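Local coordinates for protein CCMAN5 (Cellulosimicrobium cellulans, PDB 2XSG) that probably hydrolyses alpha-mannosidic linkages as a bacterial glycoside hydrolase family 92 mannosidase that carries a calcium ion, at residues Q608-A613 with K617-R622. Numbering follows the deposited sequence.
Sequences QKWARA and KETWNR
Lys617 N donates a hydrogen bond to Ala613 O (2.9 Å) where helix 604-616 gives way to strand 618-623, and the axes of the two segments run nearly at right angles (97°). This is an i to i+4 backbone bond, the helical spacing, in the last turn of helix 604-616. The side chain of Lys617 runs back alongside that turn. Lys617 CB rests 3.4 Å from Ala613 O. Farther out, Lys617 CE passes 4.0 Å from Arg612 CG. The two charges stay near each other, with Arg612 NE 5.2 Å from Lys617 NZ. Each has its own partner: Lys617 NZ bonds to Glu716 O and Arg612 NH1 to Thr301 OG1. Thr619 places its methyl against the helix, because CG2 is anti to its own carbonyl carbon. Thr619 CG2 lies 3.9 Å from Ala613 CB. Thr619 CG2 also meets the Trp610 indole at its edge, near the ring plane, 4.0 Å from Trp610 CZ3. Thr619 OG1 takes a hydrogen bond from Asn621 ND2 (3.3 Å). A glycine in place of Thr619 would probably open a gap between the strand and the helix, beside Ala613 CB and the Trp610 edge, and take from Asn621 ND2 its OG1 acceptor. The arrangement is a tight helix-to-strand connection in the family 92 catalytic domain, leading into an edge strand that pairs antiparallel with strand 638-646.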
loop_
_atom_site.group_PDB
_atom_site.type_symbol
_atom_site.label_atom_id
_atom_site.label_comp_id
_atom_site.label_asym_id
_atom_site.label_seq_id
_atom_site.Cartn_x
_atom_site.Cartn_y
_atom_site.Cartn_z
ATOM N N GLN A 608 8.789 -10.616 -20.912
ATOM C CA GLN A 608 7.737 -11.616 -20.744
ATOM C C GLN A 608 8.164 -12.735 -19.811
ATOM O O GLN A 608 7.420 -13.100 -18.898
ATOM C CB GLN A 608 7.327 -12.185 -22.102
ATOM C CG GLN A 608 6.680 -11.141 -22.990
ATOM C CD GLN A 608 6.976 -11.356 -24.463
ATOM O OE1 GLN A 608 7.050 -12.492 -24.941
ATOM N NE2 GLN A 608 7.141 -10.263 -25.187
ATOM N N LYS A 609 9.363 -13.267 -20.033
ATOM C CA LYS A 609 9.902 -14.319 -19.171
ATOM C C LYS A 609 9.963 -13.876 -17.718
ATOM O O LYS A 609 9.452 -14.566 -16.824
ATOM C CB LYS A 609 11.302 -14.755 -19.628
ATOM C CG LYS A 609 11.864 -15.957 -18.833
ATOM C CD LYS A 609 13.337 -16.307 -19.170
ATOM C CE LYS A 609 14.274 -15.166 -18.755
ATOM N NZ LYS A 609 15.709 -15.524 -18.882
ATOM N N TRP A 610 10.594 -12.730 -17.488
ATOM C CA TRP A 610 10.821 -12.242 -16.131
ATOM C C TRP A 610 9.558 -11.836 -15.407
ATOM O O TRP A 610 9.438 -12.082 -14.199
ATOM C CB TRP A 610 11.859 -11.109 -16.120
ATOM C CG TRP A 610 13.234 -11.684 -16.262
ATOM C CD1 TRP A 610 14.077 -11.571 -17.342
ATOM C CD2 TRP A 610 13.898 -12.532 -15.314
ATOM N NE1 TRP A 610 15.237 -12.277 -17.099
ATOM C CE2 TRP A 610 15.153 -12.869 -15.863
ATOM C CE3 TRP A 610 13.565 -13.009 -14.032
ATOM C CZ2 TRP A 610 16.070 -13.671 -15.186
ATOM C CZ3 TRP A 610 14.476 -13.812 -13.361
ATOM C CH2 TRP A 610 15.714 -14.132 -13.938
ATOM N N ALA A 611 8.619 -11.230 -16.138
ATOM C CA ALA A 611 7.303 -10.901 -15.577
ATOM C C ALA A 611 6.575 -12.162 -15.108
ATOM O O ALA A 611 6.129 -12.234 -13.958
ATOM C CB ALA A 611 6.454 -10.125 -16.570
ATOM N N ARG A 612 6.483 -13.166 -15.974
ATOM C CA ARG A 612 5.839 -14.411 -15.575
ATOM C C ARG A 612 6.587 -15.094 -14.417
ATOM O O ARG A 612 5.951 -15.622 -13.498
ATOM C CB ARG A 612 5.656 -15.357 -16.772
ATOM C CG ARG A 612 4.865 -16.624 -16.457
ATOM C CD ARG A 612 3.392 -16.365 -16.186
ATOM N NE ARG A 612 2.715 -17.526 -15.589
ATOM C CZ ARG A 612 1.627 -18.117 -16.087
ATOM N NH1 ARG A 612 1.049 -17.663 -17.194
ATOM N NH2 ARG A 612 1.082 -19.154 -15.448
ATOM N N ALA A 613 7.922 -15.049 -14.445
ATOM C CA ALA A 613 8.759 -15.758 -13.454
ATOM C C ALA A 613 8.710 -15.152 -12.043
ATOM O O ALA A 613 8.458 -15.855 -11.045
ATOM C CB ALA A 613 10.219 -15.846 -13.951
ATOM N N LYS A 617 6.358 -17.836 -10.477
ATOM C CA LYS A 617 7.300 -18.955 -10.406
ATOM C C LYS A 617 8.366 -18.702 -9.325
ATOM O O LYS A 617 8.296 -17.709 -8.600
ATOM C CB LYS A 617 7.973 -19.158 -11.773
ATOM C CG LYS A 617 7.006 -19.441 -12.926
ATOM C CD LYS A 617 7.759 -19.541 -14.250
ATOM C CE LYS A 617 6.844 -19.905 -15.400
ATOM N NZ LYS A 617 6.306 -21.290 -15.298
ATOM N N GLU A 618 9.323 -19.616 -9.209
ATOM C CA GLU A 618 10.476 -19.438 -8.344
ATOM C C GLU A 618 11.518 -18.642 -9.095
ATOM O O GLU A 618 11.742 -18.891 -10.276
ATOM C CB GLU A 618 11.097 -20.777 -7.987
ATOM C CG GLU A 618 10.260 -21.676 -7.109
ATOM C CD GLU A 618 11.125 -22.692 -6.388
ATOM O OE1 GLU A 618 12.212 -23.019 -6.914
ATOM O OE2 GLU A 618 10.745 -23.130 -5.281
ATOM N N THR A 619 12.145 -17.686 -8.418
ATOM C CA THR A 619 13.286 -16.959 -8.975
ATOM C C THR A 619 14.447 -16.926 -7.992
ATOM O O THR A 619 14.258 -17.164 -6.794
ATOM C CB THR A 619 12.947 -15.481 -9.292
ATOM O OG1 THR A 619 12.256 -14.899 -8.173
ATOM C CG2 THR A 619 12.095 -15.376 -10.554
ATOM N N TRP A 620 15.636 -16.602 -8.505
ATOM C CA TRP A 620 16.790 -16.288 -7.663
ATOM C C TRP A 620 16.617 -14.939 -6.987
ATOM O O TRP A 620 16.293 -13.943 -7.634
ATOM C CB TRP A 620 18.075 -16.280 -8.484
ATOM C CG TRP A 620 18.593 -17.656 -8.732
ATOM C CD1 TRP A 620 18.681 -18.300 -9.944
ATOM C CD2 TRP A 620 19.075 -18.576 -7.747
ATOM N NE1 TRP A 620 19.212 -19.550 -9.765
ATOM C CE2 TRP A 620 19.456 -19.754 -8.431
ATOM C CE3 TRP A 620 19.246 -18.513 -6.356
ATOM C CZ2 TRP A 620 19.996 -20.866 -7.766
ATOM C CZ3 TRP A 620 19.776 -19.623 -5.694
ATOM C CH2 TRP A 620 20.142 -20.784 -6.401
ATOM N N ASN A 621 16.815 -14.930 -5.674
ATOM C CA ASN A 621 16.729 -13.706 -4.887
ATOM C C ASN A 621 17.998 -13.457 -4.108
ATOM O O ASN A 621 18.343 -14.226 -3.207
ATOM C CB ASN A 621 15.514 -13.739 -3.967
ATOM C CG ASN A 621 14.231 -13.524 -4.731
ATOM O OD1 ASN A 621 13.794 -12.389 -4.909
ATOM N ND2 ASN A 621 13.660 -14.608 -5.253
ATOM N N ARG A 622 18.705 -12.398 -4.505
ATOM C CA ARG A 622 19.937 -11.984 -3.852
ATOM C C ARG A 622 19.678 -10.962 -2.746
ATOM O O ARG A 622 20.341 -10.979 -1.701
ATOM C CB ARG A 622 20.942 -11.419 -4.877
ATOM C CG ARG A 622 22.205 -10.819 -4.232
ATOM C CD ARG A 622 23.272 -10.396 -5.240
ATOM N NE ARG A 622 24.377 -9.696 -4.564
ATOM C CZ ARG A 622 25.437 -9.159 -5.172
ATOM N NH1 ARG A 622 25.606 -9.253 -6.485
ATOM N NH2 ARG A 622 26.354 -8.539 -4.446
#